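Local coordinates for 4'-phospho-dehydrooxetanocin synthase (Bacillus megaterium, PDB 5UL3), which catalyses the oxidative ring contraction of dAMP to an oxetane aldehyde in oxetanocin A biosynthesis, using cobalamin, a [4Fe-4S] cluster and S-adenosylmethionine, at residues I601-G606 against N692-M697. Sequence-based numbering, arbitrary orientation.
Sequences IDSNFG and NWQLIM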
# COMPACT_ATOMS: atom_id res chain seq x y z
N ILE A 601 -9.53 17.42 15.63
CA ILE A 601 -8.63 16.27 15.58
C ILE A 601 -7.33 16.57 16.31
O ILE A 601 -6.86 15.78 17.14
CB ILE A 601 -8.38 15.86 14.12
CG1 ILE A 601 -9.66 15.23 13.56
CG2 ILE A 601 -7.17 14.91 14.03
CD1 ILE A 601 -9.73 15.17 12.03
N ASP A 602 -6.73 17.73 16.03
CA ASP A 602 -5.47 18.09 16.68
C ASP A 602 -5.63 18.17 18.19
O ASP A 602 -4.72 17.78 18.94
CB ASP A 602 -4.96 19.43 16.13
CG ASP A 602 -4.51 19.35 14.67
OD1 ASP A 602 -4.41 18.23 14.12
OD2 ASP A 602 -4.27 20.41 14.06
N SER A 603 -6.78 18.66 18.66
CA SER A 603 -7.03 18.88 20.08
C SER A 603 -7.18 17.59 20.87
O SER A 603 -7.01 17.59 22.09
CB SER A 603 -8.28 19.75 20.27
OG SER A 603 -9.47 19.05 19.92
N ASN A 604 -7.52 16.49 20.20
CA ASN A 604 -7.72 15.20 20.86
C ASN A 604 -6.62 14.21 20.56
O ASN A 604 -6.65 13.09 21.09
CB ASN A 604 -9.05 14.59 20.42
CG ASN A 604 -10.23 15.43 20.82
OD1 ASN A 604 -10.28 15.96 21.92
ND2 ASN A 604 -11.19 15.58 19.91
N PHE A 605 -5.65 14.60 19.74
CA PHE A 605 -4.73 13.62 19.17
C PHE A 605 -3.89 12.94 20.25
O PHE A 605 -3.73 11.72 20.24
CB PHE A 605 -3.81 14.28 18.14
CG PHE A 605 -2.84 13.32 17.53
CD1 PHE A 605 -3.21 12.57 16.43
CD2 PHE A 605 -1.59 13.13 18.09
CE1 PHE A 605 -2.33 11.65 15.88
CE2 PHE A 605 -0.71 12.22 17.54
CZ PHE A 605 -1.08 11.48 16.44
N GLY A 606 -3.33 13.72 21.17
CA GLY A 606 -2.41 13.15 22.15
C GLY A 606 -3.08 12.12 23.04
O GLY A 606 -2.56 11.01 23.23
N ASN A 692 -18.30 24.52 22.88
CA ASN A 692 -19.45 23.99 23.61
C ASN A 692 -19.53 22.48 23.47
O ASN A 692 -19.75 21.76 24.45
CB ASN A 692 -20.73 24.65 23.10
CG ASN A 692 -21.78 24.77 24.17
OD1 ASN A 692 -22.93 24.34 23.99
ND2 ASN A 692 -21.40 25.35 25.30
N TRP A 693 -19.35 21.98 22.25
CA TRP A 693 -19.39 20.54 22.03
C TRP A 693 -18.24 19.84 22.75
O TRP A 693 -18.39 18.70 23.20
CB TRP A 693 -19.33 20.24 20.54
CG TRP A 693 -19.73 18.86 20.22
CD1 TRP A 693 -18.91 17.81 19.88
CD2 TRP A 693 -21.06 18.33 20.22
NE1 TRP A 693 -19.66 16.68 19.66
CE2 TRP A 693 -20.98 16.97 19.86
CE3 TRP A 693 -22.32 18.89 20.48
CZ2 TRP A 693 -22.10 16.16 19.76
CZ3 TRP A 693 -23.43 18.09 20.38
CH2 TRP A 693 -23.32 16.74 20.02
N GLN A 694 -17.10 20.51 22.88
CA GLN A 694 -15.94 19.92 23.55
C GLN A 694 -16.25 19.55 25.00
O GLN A 694 -15.58 18.68 25.56
CB GLN A 694 -14.76 20.89 23.48
CG GLN A 694 -13.48 20.37 24.12
CD GLN A 694 -12.31 21.32 23.99
OE1 GLN A 694 -12.38 22.46 24.45
NE2 GLN A 694 -11.24 20.86 23.35
N LEU A 695 -17.26 20.18 25.61
CA LEU A 695 -17.68 19.77 26.95
C LEU A 695 -18.14 18.32 26.99
O LEU A 695 -18.08 17.67 28.04
CB LEU A 695 -18.79 20.70 27.45
CG LEU A 695 -18.39 22.16 27.61
CD1 LEU A 695 -19.64 23.00 27.88
CD2 LEU A 695 -17.38 22.31 28.75
N ILE A 696 -18.61 17.79 25.85
CA ILE A 696 -18.98 16.37 25.83
C ILE A 696 -17.73 15.51 25.81
O ILE A 696 -17.68 14.46 26.46
CB ILE A 696 -19.90 16.07 24.64
CG1 ILE A 696 -21.09 17.02 24.63
CG2 ILE A 696 -20.38 14.63 24.71
CD1 ILE A 696 -21.88 16.93 23.36
N MET A 697 -16.71 15.92 25.06
CA MET A 697 -15.44 15.20 25.11
C MET A 697 -14.84 15.25 26.52
O MET A 697 -14.24 14.27 26.98
CB MET A 697 -14.46 15.79 24.10
CG MET A 697 -13.17 15.00 23.96
SD MET A 697 -13.46 13.42 23.12
CE MET A 697 -11.83 12.73 23.36
O HOH W 1 -11.34 18.47 21.93
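A water-bridged helix-helix contact links Ser603 and Asn604 to Gln694 in the C-terminal helix bundle, with Met697 packed on Asn604, where helices 588-617 and 683-709 face each other far from the cobalamin and the iron-sulfur cluster. It illustrates how a bound water can link helices whose polar side chains do not meet directly. In the conformer described, one of two, Ser603 OG stays 4.3 Å from Gln694 NE2, and the water fills the gap: it accepts from Gln694 NE2 at 2.8 Å and donates to Ser603 OG and to Asn604 OD1, the latter at 2.7 Å. Gln694 brings its amide there on an extended chain, with CG anti to the backbone N (chi1 -178°) and CD anti to CA (chi2 177°). Its OE1 is held by Gly733 N, while this Ser603 OG also bonds to Trp600 O. Asn604 OD1 takes two donors, the water and Trp728 NE1 of helix 720-730, which together should fix the turn of its amide. Met697, whose side chain also touches Trp600 and Met608, runs past the same amide in the opposite direction; its chain bends at chi2 (71°), and its methyl CE lies 4.0 Å from Asn604 CG while its CG lies 3.7 Å from Asn604 OD1.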